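Local coordinates for D-hydantoinase (Ralstonia pickettii, PDB 1NFG), which probably catalyses the stereospecific hydrolysis of the cyclic amide bond of D-hydantoin derivatives, using two zinc ions bridged by a carbamylated lysine, at residues T29-A34 with I382-D387; Y190-F195 with N328-I333; R256-T261 with V306-S311; D394-M399 with K419-P424. All coordinates share one frame; numbering follows the deposited sequence.

Interaction 1 (T29-A34 with I382-D387)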
loop_
_atom_site.group_PDB
_atom_site.type_symbol
_atom_site.label_atom_id
_atom_site.label_comp_id
_atom_site.label_asym_id
_atom_site.label_seq_id
_atom_site.Cartn_x
_atom_site.Cartn_y
_atom_site.Cartn_z
ATOM N N THR A 29 -30.778 -1.711 -38.338
ATOM C CA THR A 29 -30.233 -1.607 -39.683
ATOM C C THR A 29 -29.823 -0.205 -40.135
ATOM O O THR A 29 -28.955 -0.065 -41.000
ATOM C CB THR A 29 -31.225 -2.197 -40.698
ATOM O OG1 THR A 29 -32.486 -1.522 -40.585
ATOM C CG2 THR A 29 -31.434 -3.685 -40.422
ATOM N N GLN A 30 -30.438 0.825 -39.557
ATOM C CA GLN A 30 -30.108 2.195 -39.926
ATOM C C GLN A 30 -30.333 3.216 -38.816
ATOM O O GLN A 30 -31.331 3.159 -38.086
ATOM C CB GLN A 30 -30.913 2.626 -41.158
ATOM C CG GLN A 30 -30.586 4.034 -41.637
ATOM C CD GLN A 30 -31.483 4.501 -42.768
ATOM O OE1 GLN A 30 -31.643 3.810 -43.775
ATOM N NE2 GLN A 30 -32.063 5.688 -42.615
ATOM N N ILE A 31 -29.396 4.156 -38.706
ATOM C CA ILE A 31 -29.482 5.221 -37.716
ATOM C C ILE A 31 -29.309 6.548 -38.446
ATOM O O ILE A 31 -28.315 6.762 -39.154
ATOM C CB ILE A 31 -28.387 5.088 -36.636
ATOM C CG1 ILE A 31 -28.433 3.687 -36.021
ATOM C CG2 ILE A 31 -28.596 6.137 -35.551
ATOM C CD1 ILE A 31 -27.330 3.406 -35.018
ATOM N N GLY A 32 -30.294 7.429 -38.284
ATOM C CA GLY A 32 -30.254 8.721 -38.946
ATOM C C GLY A 32 -30.605 8.636 -40.424
ATOM O O GLY A 32 -30.620 7.553 -41.012
ATOM N N GLY A 33 -30.898 9.780 -41.029
ATOM C CA GLY A 33 -31.236 9.799 -42.441
ATOM C C GLY A 33 -32.699 9.517 -42.723
ATOM O O GLY A 33 -33.543 9.620 -41.831
ATOM N N ALA A 34 -32.994 9.167 -43.973
ATOM C CA ALA A 34 -34.360 8.858 -44.394
ATOM C C ALA A 34 -34.661 7.399 -44.082
ATOM O O ALA A 34 -34.079 6.497 -44.686
ATOM C CB ALA A 34 -34.511 9.107 -45.878
ATOM N N ILE A 382 -25.868 -0.010 -29.150
ATOM C CA ILE A 382 -26.855 0.338 -30.152
ATOM C C ILE A 382 -26.072 0.812 -31.358
ATOM O O ILE A 382 -25.655 1.965 -31.440
ATOM C CB ILE A 382 -27.795 1.451 -29.666
ATOM C CG1 ILE A 382 -28.673 0.917 -28.537
ATOM C CG2 ILE A 382 -28.642 1.956 -30.823
ATOM C CD1 ILE A 382 -29.591 1.939 -27.943
ATOM N N ALA A 383 -25.848 -0.112 -32.279
ATOM C CA ALA A 383 -25.107 0.166 -33.495
ATOM C C ALA A 383 -25.724 -0.650 -34.629
ATOM O O ALA A 383 -26.571 -1.513 -34.396
ATOM C CB ALA A 383 -23.637 -0.210 -33.302
ATOM N N VAL A 384 -25.315 -0.375 -35.858
ATOM C CA VAL A 384 -25.860 -1.121 -36.969
ATOM C C VAL A 384 -25.319 -2.535 -36.896
ATOM O O VAL A 384 -24.112 -2.753 -36.931
ATOM C CB VAL A 384 -25.486 -0.474 -38.309
ATOM C CG1 VAL A 384 -25.845 -1.402 -39.457
ATOM C CG2 VAL A 384 -26.226 0.837 -38.448
ATOM N N GLY A 385 -26.229 -3.493 -36.780
ATOM C CA GLY A 385 -25.830 -4.883 -36.691
ATOM C C GLY A 385 -26.174 -5.462 -35.334
ATOM O O GLY A 385 -26.186 -6.675 -35.153
ATOM N N SER A 386 -26.453 -4.591 -34.375
ATOM C CA SER A 386 -26.792 -5.026 -33.031
ATOM C C SER A 386 -28.168 -5.658 -33.012
ATOM O O SER A 386 -29.014 -5.333 -33.845
ATOM C CB SER A 386 -26.809 -3.830 -32.070
ATOM O OG SER A 386 -25.563 -3.164 -32.053
ATOM N N ASP A 387 -28.393 -6.576 -32.076
ATOM C CA ASP A 387 -29.718 -7.150 -31.949
ATOM C C ASP A 387 -30.482 -5.919 -31.492
ATOM O O ASP A 387 -29.910 -5.053 -30.837
ATOM C CB ASP A 387 -29.768 -8.208 -30.848
ATOM C CG ASP A 387 -29.217 -9.543 -31.292
ATOM O OD1 ASP A 387 -28.724 -9.646 -32.435
ATOM O OD2 ASP A 387 -29.282 -10.498 -30.484
#
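Val384 rests both of its methyl groups against strand 27-31 at Thr29 and Ile31, where a classic beta bulge meets a type II beta turn. The turn, Ala383 to Ser386, belongs to the loop before strand 390-400, and the bulge to an N-terminal strand of the beta-rich domain, so the contact joins parts of that domain far apart in sequence. With CG1 anti to the backbone N (chi1 170°), Val384 carries its two branches to the same carbonyl: CG1 lies 3.7 Å from Thr29 O and CG2 3.8 Å from it. CG2 also reaches Ile31 CG1 at 4.3 Å. Farther along that side chain, Ile31 CD1 comes 4.2 Å from Ala383 CA and equally close to Ile382 O. No hydrogen bond spans the two segments, and the touch is mostly aliphatic.

Outside this first shell, Ile31 and Ile382 both lie on Leu21 and Ile10, joining one apolar cluster, while Thr29 OG1 is bonded to Gly22 O. The backbones of Thr29 and Gln30 both face Gly22, which defines the bulge, and the turn is tied to the same strand, one residue before Thr29, by backbone bonds of Gly385 and Ser386 to Ile28. Val384 of the second subunit packs on Ile31, so the subunit interface runs past the same side chain. Beyond the bulge, the Gln30 amide fixes the glycine-rich bend. Its NE2 donates to Gly32 O at 2.9 Å and, almost straight, to Ala34 O at 3.0 Å, approaching the latter from above the carbonyl plane.

Interaction 2 (Y190-F195 with N328-I333)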
loop_
_atom_site.group_PDB
_atom_site.type_symbol
_atom_site.label_atom_id
_atom_site.label_comp_id
_atom_site.label_asym_id
_atom_site.label_seq_id
_atom_site.Cartn_x
_atom_site.Cartn_y
_atom_site.Cartn_z
ATOM N N TYR A 190 -16.176 -20.783 11.596
ATOM C CA TYR A 190 -15.640 -20.581 12.942
ATOM C C TYR A 190 -16.428 -19.502 13.683
ATOM O O TYR A 190 -16.863 -19.703 14.819
ATOM C CB TYR A 190 -14.171 -20.167 12.858
ATOM C CG TYR A 190 -13.579 -19.706 14.174
ATOM C CD1 TYR A 190 -13.060 -20.618 15.091
ATOM C CD2 TYR A 190 -13.549 -18.347 14.505
ATOM C CE1 TYR A 190 -12.521 -20.191 16.310
ATOM C CE2 TYR A 190 -13.015 -17.909 15.718
ATOM C CZ TYR A 190 -12.502 -18.834 16.617
ATOM O OH TYR A 190 -11.975 -18.399 17.814
ATOM N N LEU A 191 -16.610 -18.357 13.037
ATOM C CA LEU A 191 -17.335 -17.261 13.657
ATOM C C LEU A 191 -18.825 -17.542 13.771
ATOM O O LEU A 191 -19.446 -17.201 14.776
ATOM C CB LEU A 191 -17.099 -15.963 12.878
ATOM C CG LEU A 191 -15.656 -15.438 12.898
ATOM C CD1 LEU A 191 -15.496 -14.302 11.906
ATOM C CD2 LEU A 191 -15.298 -14.974 14.304
ATOM N N ARG A 192 -19.403 -18.169 12.750
ATOM C CA ARG A 192 -20.830 -18.485 12.770
ATOM C C ARG A 192 -21.156 -19.352 13.980
ATOM O O ARG A 192 -22.051 -19.040 14.761
ATOM C CB ARG A 192 -21.245 -19.231 11.497
ATOM C CG ARG A 192 -20.849 -18.546 10.182
ATOM C CD ARG A 192 -21.415 -19.296 8.976
ATOM N NE ARG A 192 -22.853 -19.067 8.846
ATOM C CZ ARG A 192 -23.708 -19.923 8.295
ATOM N NH1 ARG A 192 -23.281 -21.084 7.815
ATOM N NH2 ARG A 192 -24.996 -19.617 8.229
ATOM N N ASP A 193 -20.415 -20.443 14.133
ATOM C CA ASP A 193 -20.628 -21.363 15.242
ATOM C C ASP A 193 -20.340 -20.737 16.603
ATOM O O ASP A 193 -21.063 -20.977 17.577
ATOM C CB ASP A 193 -19.765 -22.607 15.048
ATOM C CG ASP A 193 -20.058 -23.307 13.744
ATOM O OD1 ASP A 193 -21.231 -23.266 13.301
ATOM O OD2 ASP A 193 -19.122 -23.901 13.164
ATOM N N LYS A 194 -19.282 -19.936 16.667
ATOM C CA LYS A 194 -18.909 -19.271 17.904
ATOM C C LYS A 194 -20.065 -18.386 18.368
ATOM O O LYS A 194 -20.397 -18.364 19.550
ATOM C CB LYS A 194 -17.644 -18.442 17.676
ATOM C CG LYS A 194 -16.968 -17.919 18.935
ATOM C CD LYS A 194 -15.579 -17.379 18.590
ATOM C CE LYS A 194 -14.841 -16.805 19.796
ATOM N NZ LYS A 194 -13.461 -16.359 19.411
ATOM N N PHE A 195 -20.685 -17.670 17.433
ATOM C CA PHE A 195 -21.804 -16.791 17.760
ATOM C C PHE A 195 -23.013 -17.561 18.269
ATOM O O PHE A 195 -23.624 -17.189 19.273
ATOM C CB PHE A 195 -22.231 -15.979 16.539
ATOM C CG PHE A 195 -21.436 -14.725 16.332
ATOM C CD1 PHE A 195 -21.295 -13.798 17.359
ATOM C CD2 PHE A 195 -20.849 -14.454 15.099
ATOM C CE1 PHE A 195 -20.578 -12.616 17.162
ATOM C CE2 PHE A 195 -20.130 -13.276 14.891
ATOM C CZ PHE A 195 -19.994 -12.356 15.925
ATOM N N ASN A 328 -34.823 -18.105 14.476
ATOM C CA ASN A 328 -34.141 -18.485 15.706
ATOM C C ASN A 328 -32.704 -18.908 15.460
ATOM O O ASN A 328 -32.026 -19.383 16.370
ATOM C CB ASN A 328 -34.897 -19.621 16.395
ATOM C CG ASN A 328 -36.359 -19.295 16.607
ATOM O OD1 ASN A 328 -36.700 -18.227 17.126
ATOM N ND2 ASN A 328 -37.234 -20.215 16.207
ATOM N N ASP A 329 -32.241 -18.735 14.229
ATOM C CA ASP A 329 -30.878 -19.100 13.877
ATOM C C ASP A 329 -30.536 -18.522 12.506
ATOM O O ASP A 329 -30.882 -19.095 11.470
ATOM C CB ASP A 329 -30.734 -20.622 13.860
ATOM C CG ASP A 329 -29.306 -21.070 13.643
ATOM O OD1 ASP A 329 -28.453 -20.221 13.311
ATOM O OD2 ASP A 329 -29.036 -22.279 13.796
ATOM N N PHE A 330 -29.856 -17.380 12.515
ATOM C CA PHE A 330 -29.459 -16.696 11.291
ATOM C C PHE A 330 -28.804 -17.633 10.278
ATOM O O PHE A 330 -28.876 -17.406 9.070
ATOM C CB PHE A 330 -28.508 -15.544 11.630
ATOM C CG PHE A 330 -27.154 -15.990 12.122
ATOM C CD1 PHE A 330 -26.134 -16.289 11.224
ATOM C CD2 PHE A 330 -26.900 -16.111 13.486
ATOM C CE1 PHE A 330 -24.881 -16.703 11.677
ATOM C CE2 PHE A 330 -25.648 -16.524 13.949
ATOM C CZ PHE A 330 -24.638 -16.819 13.042
ATOM N N ARG A 331 -28.168 -18.689 10.767
ATOM C CA ARG A 331 -27.504 -19.636 9.882
ATOM C C ARG A 331 -28.471 -20.384 8.976
ATOM O O ARG A 331 -28.115 -20.770 7.863
ATOM C CB ARG A 331 -26.710 -20.653 10.691
ATOM C CG ARG A 331 -25.554 -20.077 11.454
ATOM C CD ARG A 331 -24.953 -21.159 12.301
ATOM N NE ARG A 331 -25.979 -21.754 13.148
ATOM C CZ ARG A 331 -25.825 -22.890 13.819
ATOM N NH1 ARG A 331 -24.678 -23.555 13.736
ATOM N NH2 ARG A 331 -26.817 -23.357 14.567
ATOM N N ALA A 332 -29.689 -20.597 9.459
ATOM C CA ALA A 332 -30.691 -21.322 8.686
ATOM C C ALA A 332 -31.385 -20.449 7.639
ATOM O O ALA A 332 -32.090 -20.965 6.767
ATOM C CB ALA A 332 -31.722 -21.940 9.624
ATOM N N ILE A 333 -31.189 -19.133 7.729
ATOM C CA ILE A 333 -31.792 -18.198 6.778
ATOM C C ILE A 333 -31.149 -18.346 5.403
ATOM O O ILE A 333 -29.950 -18.104 5.244
ATOM C CB ILE A 333 -31.592 -16.731 7.205
ATOM C CG1 ILE A 333 -32.153 -16.509 8.604
ATOM C CG2 ILE A 333 -32.266 -15.806 6.199
ATOM C CD1 ILE A 333 -31.892 -15.131 9.154
#
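Arg331 meets helix 185-197 at Arg192 and Asp193 and is the middle member of a salt-bridge network with Asp193 and Asp329, the last of which also forms an Asx turn. Its CB points toward the helix and lies 3.2 Å from Arg192 NH2. Placed beside the backbone N (chi1 -66°), CG lies in the corner between two flat groups: over one face of the Arg192 guanidinium and, toward the rim, 3.4 Å above the plane of the Phe330 ring. CD follows over the centre of the Arg192 guanidinium, and the bend at chi3 then turns the head away, leaving the two guanidinium planes 64° apart. NE donates to Asp329 OD1 at 2.9 Å, in the guanidinium plane and onto the syn lone pair, while NH2 takes Asp329 OD2, a side-on grip that fixes the rotation of the head. NH1 reaches across to Asp193 OD1 at 3.5 Å, at the edge of the guanidinium.

Underneath, the Phe330 ring turns its edge to Arg192 O, with CZ 3.8 Å away, and its CE2 touches Phe195 CB obliquely, at 4.3 Å. The Arg192 side chain is about 6 Å from those of Tyr153 and Asn335, which probably bind substrate, as in relatives, so this surface contact lies close to the probable substrate pocket, with the Arg192 side chain about 13 Å from a zinc ion. Asp329 OD1 also accepts from Arg331 N, and Arg192 NH2 makes a weak bond of 3.3 Å to Arg331 O.

Interaction 3 (R256-T261 with V306-S311)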
loop_
_atom_site.group_PDB
_atom_site.type_symbol
_atom_site.label_atom_id
_atom_site.label_comp_id
_atom_site.label_asym_id
_atom_site.label_seq_id
_atom_site.Cartn_x
_atom_site.Cartn_y
_atom_site.Cartn_z
ATOM N N ARG A 256 -4.333 -10.561 -14.581
ATOM C CA ARG A 256 -5.507 -10.192 -15.354
ATOM C C ARG A 256 -6.704 -10.430 -14.455
ATOM O O ARG A 256 -7.456 -11.383 -14.638
ATOM C CB ARG A 256 -5.607 -11.039 -16.619
ATOM C CG ARG A 256 -4.510 -10.736 -17.628
ATOM C CD ARG A 256 -4.599 -11.678 -18.809
ATOM N NE ARG A 256 -4.198 -13.045 -18.471
ATOM C CZ ARG A 256 -4.484 -14.112 -19.215
ATOM N NH1 ARG A 256 -5.184 -13.974 -20.337
ATOM N NH2 ARG A 256 -4.061 -15.316 -18.840
ATOM N N ALA A 257 -6.859 -9.558 -13.466
ATOM C CA ALA A 257 -7.950 -9.666 -12.513
ATOM C C ALA A 257 -9.090 -8.742 -12.889
ATOM O O ALA A 257 -8.871 -7.566 -13.190
ATOM C CB ALA A 257 -7.451 -9.326 -11.119
ATOM N N LEU A 258 -10.304 -9.280 -12.878
ATOM C CA LEU A 258 -11.490 -8.503 -13.201
ATOM C C LEU A 258 -12.378 -8.620 -11.991
ATOM O O LEU A 258 -12.249 -9.573 -11.232
ATOM C CB LEU A 258 -12.222 -9.086 -14.409
ATOM C CG LEU A 258 -11.365 -9.494 -15.604
ATOM C CD1 LEU A 258 -12.259 -10.018 -16.702
ATOM C CD2 LEU A 258 -10.555 -8.301 -16.095
ATOM N N ALA A 259 -13.275 -7.659 -11.809
ATOM C CA ALA A 259 -14.181 -7.698 -10.683
ATOM C C ALA A 259 -15.460 -6.940 -11.005
ATOM O O ALA A 259 -15.536 -6.219 -11.998
ATOM C CB ALA A 259 -13.509 -7.111 -9.454
ATOM N N GLU A 260 -16.463 -7.109 -10.151
ATOM C CA GLU A 260 -17.757 -6.460 -10.319
ATOM C C GLU A 260 -18.336 -6.160 -8.941
ATOM O O GLU A 260 -17.737 -6.506 -7.923
ATOM C CB GLU A 260 -18.718 -7.401 -11.053
ATOM C CG GLU A 260 -18.833 -8.787 -10.393
ATOM C CD GLU A 260 -20.202 -9.440 -10.573
ATOM O OE1 GLU A 260 -20.677 -9.528 -11.726
ATOM O OE2 GLU A 260 -20.804 -9.873 -9.562
ATOM N N THR A 261 -19.489 -5.497 -8.914
ATOM C CA THR A 261 -20.194 -5.228 -7.659
ATOM C C THR A 261 -21.658 -5.463 -7.972
ATOM O O THR A 261 -22.016 -5.746 -9.125
ATOM C CB THR A 261 -20.077 -3.788 -7.151
ATOM O OG1 THR A 261 -18.792 -3.269 -7.476
ATOM C CG2 THR A 261 -20.239 -3.764 -5.638
ATOM N N VAL A 306 -12.980 0.922 -12.581
ATOM C CA VAL A 306 -12.372 -0.278 -12.034
ATOM C C VAL A 306 -13.165 -1.553 -12.336
ATOM O O VAL A 306 -12.607 -2.526 -12.840
ATOM C CB VAL A 306 -12.201 -0.138 -10.507
ATOM C CG1 VAL A 306 -11.655 -1.421 -9.913
ATOM C CG2 VAL A 306 -11.276 1.024 -10.207
ATOM N N PHE A 307 -14.462 -1.536 -12.032
ATOM C CA PHE A 307 -15.333 -2.696 -12.231
ATOM C C PHE A 307 -15.835 -2.921 -13.652
ATOM O O PHE A 307 -15.991 -1.983 -14.429
ATOM C CB PHE A 307 -16.535 -2.602 -11.295
ATOM C CG PHE A 307 -16.174 -2.672 -9.836
ATOM C CD1 PHE A 307 -15.419 -3.737 -9.343
ATOM C CD2 PHE A 307 -16.610 -1.690 -8.949
ATOM C CE1 PHE A 307 -15.110 -3.821 -7.989
ATOM C CE2 PHE A 307 -16.305 -1.767 -7.591
ATOM C CZ PHE A 307 -15.556 -2.834 -7.108
ATOM N N GLU A 308 -16.105 -4.181 -13.978
ATOM C CA GLU A 308 -16.591 -4.540 -15.300
ATOM C C GLU A 308 -18.095 -4.331 -15.424
ATOM O O GLU A 308 -18.618 -4.219 -16.533
ATOM C CB GLU A 308 -16.271 -5.998 -15.596
ATOM C CG GLU A 308 -14.815 -6.328 -15.499
ATOM C CD GLU A 308 -13.988 -5.476 -16.418
ATOM O OE1 GLU A 308 -14.365 -5.355 -17.598
ATOM O OE2 GLU A 308 -12.956 -4.934 -15.966
ATOM N N THR A 309 -18.792 -4.265 -14.294
ATOM C CA THR A 309 -20.237 -4.098 -14.340
ATOM C C THR A 309 -20.829 -4.037 -12.947
ATOM O O THR A 309 -20.128 -4.203 -11.960
ATOM C CB THR A 309 -20.902 -5.307 -15.060
ATOM O OG1 THR A 309 -22.318 -5.112 -15.143
ATOM C CG2 THR A 309 -20.648 -6.590 -14.280
ATOM N N VAL A 310 -22.131 -3.785 -12.885
ATOM C CA VAL A 310 -22.865 -3.777 -11.627
ATOM C C VAL A 310 -23.994 -4.769 -11.893
ATOM O O VAL A 310 -24.986 -4.420 -12.535
ATOM C CB VAL A 310 -23.491 -2.403 -11.299
ATOM C CG1 VAL A 310 -24.344 -2.518 -10.038
ATOM C CG2 VAL A 310 -22.405 -1.353 -11.113
ATOM N N SER A 311 -23.824 -6.009 -11.437
ATOM C CA SER A 311 -24.835 -7.042 -11.636
ATOM C C SER A 311 -25.733 -7.078 -10.416
ATOM O O SER A 311 -25.544 -6.278 -9.503
ATOM C CB SER A 311 -24.175 -8.404 -11.874
ATOM O OG SER A 311 -23.235 -8.716 -10.861
HETATM O O HOH W 1 -12.141 -5.362 -13.350
#
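Leu258 lays its CB 3.9 Å from CG of Glu308, whose bent chain leads its carboxylate past Leu258 to a salt bridge with Arg368. At Ala259 the backbone takes over, N and O both turned to segment 306-311. Its N donates to a water at 3.0 Å, and that water in turn donates to Val306 O and Glu308 OE2; its O receives Glu308 N at 2.9 Å in a nearly linear bond. The Ala259 methyl meets the Phe307 ring in its plane, at the edge, 3.9 Å from CD1.

Strands 257-262 and 310-311 are neighbouring parallel strands of the TIM barrel, and the next residue, Glu260, turns into the barrel beside the zinc site. Its CB packs on Thr309 CG2, whose own hydroxyl is bonded to Leu364 O. Its carboxylate is held from several directions: OE1 by Tyr234 OH and, weakly, by Ser311 OG at 2.8 Å, OE2 by His57 ND1 and His237 N. Because His57 and His237 are zinc ligands, Glu260 acts as a second-shell residue, and its charge would probably polarise the His57 imidazole.

Thr261 forms the parallel bridge with Val310. Its N bonds weakly to Thr309 O at 3.4 Å, and its O accepts Ser311 N at 2.9 Å in the carbonyl plane. With OG1 beside the backbone N (chi1 -35°), the Thr261 hydroxyl lies over one face of the Phe307 ring, which Leu298 and Leu302 of helix 292-303 also touch.

Interaction 4 (D394-M399 with K419-P424)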
loop_
_atom_site.group_PDB
_atom_site.type_symbol
_atom_site.label_atom_id
_atom_site.label_comp_id
_atom_site.label_asym_id
_atom_site.label_seq_id
_atom_site.Cartn_x
_atom_site.Cartn_y
_atom_site.Cartn_z
ATOM N N ASP A 394 -37.212 7.163 -19.512
ATOM C CA ASP A 394 -37.803 8.471 -19.242
ATOM C C ASP A 394 -37.011 9.037 -18.070
ATOM O O ASP A 394 -37.279 8.704 -16.917
ATOM C CB ASP A 394 -39.268 8.331 -18.829
ATOM C CG ASP A 394 -39.954 9.676 -18.651
ATOM O OD1 ASP A 394 -39.276 10.655 -18.267
ATOM O OD2 ASP A 394 -41.180 9.745 -18.889
ATOM N N PRO A 395 -36.025 9.902 -18.350
ATOM C CA PRO A 395 -35.198 10.498 -17.297
ATOM C C PRO A 395 -35.922 11.358 -16.265
ATOM O O PRO A 395 -35.416 11.551 -15.163
ATOM C CB PRO A 395 -34.159 11.288 -18.089
ATOM C CG PRO A 395 -34.926 11.716 -19.291
ATOM C CD PRO A 395 -35.669 10.455 -19.668
ATOM N N GLU A 396 -37.103 11.863 -16.603
ATOM C CA GLU A 396 -37.842 12.715 -15.673
ATOM C C GLU A 396 -38.856 11.980 -14.815
ATOM O O GLU A 396 -39.262 12.471 -13.761
ATOM C CB GLU A 396 -38.562 13.833 -16.428
ATOM C CG GLU A 396 -37.641 14.749 -17.203
ATOM C CD GLU A 396 -36.426 15.170 -16.397
ATOM O OE1 GLU A 396 -36.598 15.629 -15.241
ATOM O OE2 GLU A 396 -35.298 15.044 -16.926
ATOM N N ALA A 397 -39.270 10.805 -15.265
ATOM C CA ALA A 397 -40.250 10.027 -14.524
ATOM C C ALA A 397 -39.804 9.725 -13.091
ATOM O O ALA A 397 -38.718 9.189 -12.858
ATOM C CB ALA A 397 -40.543 8.732 -15.267
ATOM N N GLU A 398 -40.650 10.085 -12.132
ATOM C CA GLU A 398 -40.369 9.837 -10.724
ATOM C C GLU A 398 -41.290 8.745 -10.217
ATOM O O GLU A 398 -42.429 8.630 -10.658
ATOM C CB GLU A 398 -40.553 11.114 -9.911
ATOM C CG GLU A 398 -39.323 11.999 -9.925
ATOM C CD GLU A 398 -39.611 13.405 -9.461
ATOM O OE1 GLU A 398 -40.252 13.570 -8.400
ATOM O OE2 GLU A 398 -39.187 14.348 -10.163
ATOM N N MET A 399 -40.798 7.943 -9.282
ATOM C CA MET A 399 -41.587 6.836 -8.768
ATOM C C MET A 399 -40.987 6.231 -7.509
ATOM O O MET A 399 -39.782 6.324 -7.274
ATOM C CB MET A 399 -41.676 5.770 -9.857
ATOM C CG MET A 399 -41.927 4.364 -9.378
ATOM S SD MET A 399 -41.322 3.197 -10.609
ATOM C CE MET A 399 -42.587 3.382 -11.871
ATOM N N LYS A 419 -37.199 6.256 -3.587
ATOM C CA LYS A 419 -37.749 7.162 -4.584
ATOM C C LYS A 419 -36.714 7.248 -5.692
ATOM O O LYS A 419 -35.532 7.464 -5.429
ATOM C CB LYS A 419 -38.004 8.546 -3.979
ATOM C CG LYS A 419 -39.089 8.550 -2.903
ATOM C CD LYS A 419 -39.406 9.957 -2.402
ATOM C CE LYS A 419 -38.212 10.583 -1.695
ATOM N NZ LYS A 419 -38.498 11.983 -1.278
ATOM N N VAL A 420 -37.151 7.062 -6.930
ATOM C CA VAL A 420 -36.234 7.103 -8.057
ATOM C C VAL A 420 -36.674 8.078 -9.131
ATOM O O VAL A 420 -37.856 8.407 -9.243
ATOM C CB VAL A 420 -36.085 5.706 -8.707
ATOM C CG1 VAL A 420 -35.595 4.723 -7.682
ATOM C CG2 VAL A 420 -37.417 5.239 -9.278
ATOM N N LYS A 421 -35.709 8.538 -9.915
ATOM C CA LYS A 421 -35.973 9.454 -11.010
ATOM C C LYS A 421 -35.324 8.806 -12.225
ATOM O O LYS A 421 -34.101 8.656 -12.281
ATOM C CB LYS A 421 -35.343 10.818 -10.726
ATOM C CG LYS A 421 -35.633 11.867 -11.782
ATOM C CD LYS A 421 -34.903 13.159 -11.463
ATOM C CE LYS A 421 -35.037 14.172 -12.583
ATOM N NZ LYS A 421 -34.216 15.386 -12.316
ATOM N N GLY A 422 -36.148 8.408 -13.188
ATOM C CA GLY A 422 -35.635 7.746 -14.375
ATOM C C GLY A 422 -36.149 6.320 -14.354
ATOM O O GLY A 422 -35.657 5.482 -13.593
ATOM N N VAL A 423 -37.141 6.044 -15.194
ATOM C CA VAL A 423 -37.768 4.729 -15.250
ATOM C C VAL A 423 -37.814 4.116 -16.652
ATOM O O VAL A 423 -37.945 4.830 -17.648
ATOM C CB VAL A 423 -39.209 4.832 -14.707
ATOM C CG1 VAL A 423 -39.946 3.522 -14.889
ATOM C CG2 VAL A 423 -39.176 5.229 -13.246
ATOM N N PRO A 424 -37.689 2.777 -16.747
ATOM C CA PRO A 424 -37.736 2.092 -18.048
ATOM C C PRO A 424 -39.198 2.152 -18.485
ATOM O O PRO A 424 -40.098 1.881 -17.679
ATOM C CB PRO A 424 -37.323 0.656 -17.714
ATOM C CG PRO A 424 -36.631 0.764 -16.392
ATOM C CD PRO A 424 -37.398 1.822 -15.665
#
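Met399 and Val423 cross at about a right angle, the thioether packed across the end of the valine: SD stands 4.0 Å from CG2 and CE the same distance from CG1. They share one face of an antiparallel strand pair broken by a beta bulge, at which the register slips by two residues between Asp394 and Glu398 and both chains turn a corner. Strands 397-399 and 422-424 therefore run at 90° to each other. On the same side the Ala397 methyl meets Val423 CB at 4.2 Å.

The opposite face carries Glu398 and Lys421. Lys421, extended with CG anti to the backbone N (chi1 -177°), passes over Pro395 O, and its outer part lies alongside Glu396, pointing the same way; the resulting salt bridge, OE1 to NZ, is long at 3.8 Å. Glu398 crosses Lys421 obliquely, aliphatic part against aliphatic part, CG to CG 4.1 Å.

Backbone bonds hold the corner. Gly422, at a positive phi, donates to Ala397 O at 2.7 Å, and helix 343-352 backs the pair through Gln349 OE1, which accepts Lys421 N. Inside the bend, Asp394 OD1 receives two amides, Glu396 N nearly along its C-O axis and Ala397 N from above the carboxylate plane.

Interaction 3 is the core contact, buried in the TIM barrel beside the zinc site, with polar groups met by backbone bonds, a water and ligand histidines. Interaction 2 lies at the surface some 30 Å from it between centres, at the rim of the same domain, and relies on arginine and aspartate charges around an aromatic ring. Interactions 1 and 4 are both partly buried in the beta-rich part of the fold. The first is aliphatic, lacks hydrogen bonds across its segments and adjoins a second subunit; the other is a strand pairing, with five backbone bonds. Interactions 2 and 3 are nested within the chain loop that interaction 1 closes.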